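Local coordinates for protein NAD(+) phosphorylase MbcT (Mycobacterium tuberculosis, PDB 6FKG) that degrades NAD(+) by phosphorolysis, releasing nicotinamide, as the toxin of a type II toxin-antitoxin pair that kills the cell unless its antitoxin MbcA neutralises it, at residues 133-145 with 154-166. Residues are numbered along the deposited sequence; the frame is centred on the assembly and turned at random.
Sequences HAAWFLHMQGVLV and VVTAYEQRTRPGQ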
loop_
_atom_site.group_PDB
_atom_site.type_symbol
_atom_site.label_atom_id
_atom_site.label_comp_id
_atom_site.label_asym_id
_atom_site.label_seq_id
_atom_site.Cartn_x
_atom_site.Cartn_y
_atom_site.Cartn_z
ATOM N N HIS B 133 -32.807 4.380 1.635
ATOM C CA HIS B 133 -32.030 4.149 2.849
ATOM C C HIS B 133 -32.631 4.917 4.025
ATOM O O HIS B 133 -32.826 4.369 5.107
ATOM C CB HIS B 133 -30.586 4.568 2.633
ATOM C CG HIS B 133 -29.679 4.266 3.786
ATOM N ND1 HIS B 133 -28.413 4.804 3.891
ATOM C CD2 HIS B 133 -29.834 3.461 4.865
ATOM C CE1 HIS B 133 -27.834 4.357 4.993
ATOM N NE2 HIS B 133 -28.680 3.546 5.605
ATOM N N ALA B 134 -32.926 6.190 3.809
ATOM C CA ALA B 134 -33.456 7.030 4.886
ATOM C C ALA B 134 -34.841 6.563 5.341
ATOM O O ALA B 134 -35.135 6.570 6.534
ATOM C CB ALA B 134 -33.508 8.489 4.441
ATOM N N ALA B 135 -35.693 6.162 4.400
ATOM C CA ALA B 135 -37.039 5.711 4.756
ATOM C C ALA B 135 -36.943 4.474 5.640
ATOM O O ALA B 135 -37.652 4.358 6.648
ATOM C CB ALA B 135 -37.879 5.413 3.505
ATOM N N TRP B 136 -36.058 3.556 5.258
ATOM C CA TRP B 136 -35.832 2.343 6.043
ATOM C C TRP B 136 -35.261 2.677 7.411
ATOM O O TRP B 136 -35.651 2.097 8.433
ATOM C CB TRP B 136 -34.885 1.401 5.311
ATOM C CG TRP B 136 -34.314 0.318 6.207
ATOM C CD1 TRP B 136 -34.921 -0.858 6.566
ATOM C CD2 TRP B 136 -33.033 0.325 6.852
ATOM N NE1 TRP B 136 -34.085 -1.588 7.399
ATOM C CE2 TRP B 136 -32.921 -0.884 7.580
ATOM C CE3 TRP B 136 -31.956 1.229 6.868
ATOM C CZ2 TRP B 136 -31.779 -1.209 8.318
ATOM C CZ3 TRP B 136 -30.821 0.904 7.611
ATOM C CH2 TRP B 136 -30.742 -0.306 8.320
ATOM N N PHE B 137 -34.332 3.622 7.420
ATOM C CA PHE B 137 -33.705 4.063 8.656
ATOM C C PHE B 137 -34.744 4.613 9.636
ATOM O O PHE B 137 -34.629 4.402 10.843
ATOM C CB PHE B 137 -32.637 5.114 8.352
ATOM C CG PHE B 137 -31.933 5.622 9.570
ATOM C CD1 PHE B 137 -30.940 4.869 10.168
ATOM C CD2 PHE B 137 -32.274 6.846 10.123
ATOM C CE1 PHE B 137 -30.291 5.326 11.300
ATOM C CE2 PHE B 137 -31.634 7.306 11.254
ATOM C CZ PHE B 137 -30.638 6.544 11.842
ATOM N N LEU B 138 -35.766 5.287 9.109
ATOM C CA LEU B 138 -36.847 5.869 9.912
ATOM C C LEU B 138 -37.955 4.868 10.251
ATOM O O LEU B 138 -39.003 5.248 10.767
ATOM C CB LEU B 138 -37.464 7.071 9.184
ATOM C CG LEU B 138 -36.507 8.251 9.030
ATOM C CD1 LEU B 138 -37.070 9.290 8.056
ATOM C CD2 LEU B 138 -36.228 8.870 10.397
ATOM N N HIS B 139 -37.703 3.597 9.948
ATOM C CA HIS B 139 -38.614 2.496 10.232
ATOM C C HIS B 139 -39.905 2.565 9.431
ATOM O O HIS B 139 -40.929 2.049 9.856
ATOM C CB HIS B 139 -38.926 2.426 11.737
ATOM C CG HIS B 139 -37.799 1.878 12.548
ATOM N ND1 HIS B 139 -36.631 2.579 12.769
ATOM C CD2 HIS B 139 -37.647 0.685 13.172
ATOM C CE1 HIS B 139 -35.813 1.845 13.500
ATOM N NE2 HIS B 139 -36.405 0.693 13.761
ATOM N N MET B 140 -39.860 3.202 8.268
ATOM C CA MET B 140 -41.000 3.160 7.368
ATOM C C MET B 140 -41.033 1.781 6.724
ATOM O O MET B 140 -39.997 1.149 6.579
ATOM C CB MET B 140 -40.904 4.256 6.308
ATOM C CG MET B 140 -40.944 5.638 6.893
ATOM S SD MET B 140 -40.743 6.924 5.662
ATOM C CE MET B 140 -41.123 8.387 6.653
ATOM N N GLN B 141 -42.217 1.316 6.344
ATOM C CA GLN B 141 -42.349 -0.047 5.858
ATOM C C GLN B 141 -42.000 -0.150 4.374
ATOM O O GLN B 141 -41.745 -1.235 3.858
ATOM C CB GLN B 141 -43.762 -0.562 6.113
ATOM C CG GLN B 141 -44.058 -0.777 7.591
ATOM C CD GLN B 141 -45.375 -1.471 7.809
ATOM O OE1 GLN B 141 -46.403 -1.048 7.284
ATOM N NE2 GLN B 141 -45.356 -2.544 8.587
ATOM N N GLY B 142 -41.950 0.988 3.690
ATOM C CA GLY B 142 -41.534 0.956 2.306
ATOM C C GLY B 142 -41.672 2.291 1.620
ATOM O O GLY B 142 -41.929 3.313 2.257
ATOM N N VAL B 143 -41.500 2.280 0.305
ATOM C CA VAL B 143 -41.582 3.509 -0.467
ATOM C C VAL B 143 -42.455 3.261 -1.695
ATOM O O VAL B 143 -42.272 2.268 -2.407
ATOM C CB VAL B 143 -40.191 4.006 -0.913
ATOM C CG1 VAL B 143 -40.313 5.369 -1.617
ATOM C CG2 VAL B 143 -39.215 4.098 0.298
ATOM N N LEU B 144 -43.406 4.160 -1.924
ATOM C CA LEU B 144 -44.268 4.081 -3.086
ATOM C C LEU B 144 -43.733 5.061 -4.110
ATOM O O LEU B 144 -43.568 6.258 -3.822
ATOM C CB LEU B 144 -45.713 4.398 -2.715
ATOM C CG LEU B 144 -46.820 3.956 -3.663
ATOM C CD1 LEU B 144 -46.927 2.432 -3.637
ATOM C CD2 LEU B 144 -48.114 4.615 -3.218
ATOM N N VAL B 145 -43.448 4.548 -5.301
ATOM C CA VAL B 145 -42.632 5.274 -6.256
ATOM C C VAL B 145 -43.289 5.274 -7.615
ATOM O O VAL B 145 -44.089 4.392 -7.922
ATOM C CB VAL B 145 -41.211 4.647 -6.374
ATOM C CG1 VAL B 145 -40.489 4.669 -5.029
ATOM C CG2 VAL B 145 -41.284 3.195 -6.914
ATOM N N VAL B 154 -41.546 -0.469 -3.015
ATOM C CA VAL B 154 -40.341 -1.084 -2.485
ATOM C C VAL B 154 -40.581 -1.390 -1.022
ATOM O O VAL B 154 -40.785 -0.468 -0.243
ATOM C CB VAL B 154 -39.123 -0.167 -2.628
ATOM C CG1 VAL B 154 -37.846 -0.934 -2.308
ATOM C CG2 VAL B 154 -39.074 0.391 -4.048
ATOM N N VAL B 155 -40.588 -2.673 -0.660
ATOM C CA VAL B 155 -40.874 -3.072 0.715
ATOM C C VAL B 155 -39.564 -3.419 1.419
ATOM O O VAL B 155 -38.840 -4.301 0.986
ATOM C CB VAL B 155 -41.837 -4.279 0.773
ATOM C CG1 VAL B 155 -42.175 -4.612 2.220
ATOM C CG2 VAL B 155 -43.102 -3.974 -0.005
ATOM N N THR B 156 -39.265 -2.724 2.507
ATOM C CA THR B 156 -37.922 -2.792 3.080
ATOM C C THR B 156 -37.938 -3.525 4.411
ATOM O O THR B 156 -38.725 -3.186 5.298
ATOM C CB THR B 156 -37.312 -1.375 3.254
ATOM O OG1 THR B 156 -38.218 -0.541 3.981
ATOM C CG2 THR B 156 -37.069 -0.718 1.896
ATOM N N ALA B 157 -37.076 -4.542 4.527
ATOM C CA ALA B 157 -36.966 -5.362 5.737
ATOM C C ALA B 157 -38.345 -5.866 6.178
ATOM O O ALA B 157 -38.736 -5.738 7.342
ATOM C CB ALA B 157 -36.299 -4.577 6.846
ATOM N N TYR B 158 -39.063 -6.421 5.206
ATOM C CA TYR B 158 -40.401 -6.965 5.357
ATOM C C TYR B 158 -40.569 -7.809 6.614
ATOM O O TYR B 158 -41.496 -7.600 7.404
ATOM C CB TYR B 158 -40.726 -7.794 4.105
ATOM C CG TYR B 158 -41.789 -8.837 4.275
ATOM C CD1 TYR B 158 -41.510 -10.181 4.036
ATOM C CD2 TYR B 158 -43.080 -8.486 4.664
ATOM C CE1 TYR B 158 -42.491 -11.151 4.196
ATOM C CE2 TYR B 158 -44.065 -9.444 4.822
ATOM C CZ TYR B 158 -43.770 -10.773 4.586
ATOM O OH TYR B 158 -44.761 -11.722 4.744
ATOM N N GLU B 159 -39.652 -8.751 6.792
ATOM C CA GLU B 159 -39.735 -9.748 7.856
ATOM C C GLU B 159 -39.793 -9.129 9.256
ATOM O O GLU B 159 -40.587 -9.558 10.094
ATOM C CB GLU B 159 -38.547 -10.715 7.747
ATOM C CG GLU B 159 -38.481 -11.517 6.427
ATOM C CD GLU B 159 -37.836 -10.757 5.249
ATOM O OE1 GLU B 159 -37.643 -9.525 5.329
ATOM O OE2 GLU B 159 -37.513 -11.412 4.233
ATOM N N GLN B 160 -38.967 -8.112 9.492
ATOM C CA GLN B 160 -38.868 -7.462 10.802
ATOM C C GLN B 160 -39.906 -6.374 11.011
ATOM O O GLN B 160 -40.261 -6.059 12.145
ATOM C CB GLN B 160 -37.480 -6.838 11.001
ATOM C CG GLN B 160 -36.399 -7.813 11.395
ATOM C CD GLN B 160 -35.986 -8.678 10.237
ATOM O OE1 GLN B 160 -35.795 -8.190 9.122
ATOM N NE2 GLN B 160 -35.858 -9.974 10.487
ATOM N N ARG B 161 -40.382 -5.792 9.917
ATOM C CA ARG B 161 -41.126 -4.544 10.014
ATOM C C ARG B 161 -42.613 -4.640 9.731
ATOM O O ARG B 161 -43.324 -3.647 9.866
ATOM C CB ARG B 161 -40.512 -3.527 9.075
ATOM C CG ARG B 161 -39.048 -3.404 9.290
ATOM C CD ARG B 161 -38.650 -1.978 9.277
ATOM N NE ARG B 161 -37.418 -1.763 10.019
ATOM C CZ ARG B 161 -36.608 -0.748 9.770
ATOM N NH1 ARG B 161 -36.936 0.088 8.802
ATOM N NH2 ARG B 161 -35.490 -0.578 10.467
ATOM N N THR B 162 -43.086 -5.817 9.343
ATOM C CA THR B 162 -44.494 -5.961 9.017
ATOM C C THR B 162 -45.229 -6.878 9.988
ATOM O O THR B 162 -44.701 -7.880 10.470
ATOM C CB THR B 162 -44.697 -6.479 7.574
ATOM O OG1 THR B 162 -44.250 -7.837 7.480
ATOM C CG2 THR B 162 -43.947 -5.599 6.561
ATOM N N ARG B 163 -46.458 -6.490 10.290
ATOM C CA ARG B 163 -47.357 -7.307 11.068
ATOM C C ARG B 163 -47.881 -8.433 10.187
ATOM O O ARG B 163 -47.898 -8.297 8.960
ATOM C CB ARG B 163 -48.488 -6.442 11.625
ATOM C CG ARG B 163 -47.971 -5.168 12.271
ATOM C CD ARG B 163 -49.095 -4.253 12.737
ATOM N NE ARG B 163 -49.836 -3.679 11.615
ATOM C CZ ARG B 163 -49.423 -2.638 10.895
ATOM N NH1 ARG B 163 -48.265 -2.054 11.172
ATOM N NH2 ARG B 163 -50.167 -2.183 9.894
ATOM N N PRO B 164 -48.271 -9.563 10.805
ATOM C CA PRO B 164 -48.804 -10.726 10.085
ATOM C C PRO B 164 -49.832 -10.362 9.018
ATOM O O PRO B 164 -50.806 -9.658 9.302
ATOM C CB PRO B 164 -49.463 -11.563 11.196
ATOM C CG PRO B 164 -49.232 -10.813 12.489
ATOM C CD PRO B 164 -48.123 -9.851 12.242
ATOM N N GLY B 165 -49.592 -10.822 7.794
ATOM C CA GLY B 165 -50.559 -10.684 6.724
ATOM C C GLY B 165 -50.607 -9.345 6.011
ATOM O O GLY B 165 -51.532 -9.106 5.236
ATOM N N GLN B 166 -49.635 -8.472 6.272
ATOM C CA GLN B 166 -49.531 -7.206 5.545
ATOM C C GLN B 166 -49.124 -7.476 4.103
ATOM O O GLN B 166 -49.534 -6.768 3.182
ATOM C CB GLN B 166 -48.528 -6.261 6.209
ATOM C CG GLN B 166 -49.088 -5.520 7.411
ATOM C CD GLN B 166 -48.295 -4.269 7.739
ATOM O OE1 GLN B 166 -47.352 -4.314 8.527
ATOM N NE2 GLN B 166 -48.672 -3.146 7.134
HETATM O O HOH W 1 -41.333 -3.282 5.613
#
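The side-chain amide nitrogen of Q141 is gripped twice: NE2 donates one hydrogen to R161 O at 2.6 Å, with the acceptor lying in the amide plane, and the other to Q166 OE1 at 2.7 Å. Q166 answers with its own amide, NE2 giving a hydrogen to Q141 OE1 at 3.1 Å, and the two amides, arriving from opposite directions with planes 34° apart, are joined by two reciprocal N-H...O bonds. The extended Q141 chain beyond CG carries the group across to the loop, where Q166 OE1 also accepts from R163 N. Strand 89-103 completes the arrangement: A100 N reaches Q141 OE1 and T97 O takes a hydrogen from Q166 NE2, so both the oxygen and the nitrogen of each buried amide have partners.

A second principle, an arginine layered between rings, operates at the end of helix 126-137. The R161 guanidinium lies almost flat between W136 and H139, which take opposite faces; its plane is 12° from the indole, and the cation-pi contact is off-centre, whereas NH2 sits over the middle of the imidazole. NH1 meanwhile points almost straight at W136 O, but the modelled separation is too short for the bond's length to be trusted. The indole is placed for this by CG standing anti to the backbone N (chi1 164°), and its edge also meets A157 CB. Y60 of the antitoxin MbcA meets the same ring.

Beyond Q141 and T156, strands 142-145 and 154-156 pair antiparallel. V143 and V154 form a hydrogen-bonded pair, N to O both ways, each bond 2.9 Å; T156 N bonds to Q141 O, and a water bridges Q141 O and T156 O. H139, with positive phi, is C-prime of the Schellman motif that ends the helix and leads into the antiparallel beta hairpin 142-147/150-156 of the RES domain.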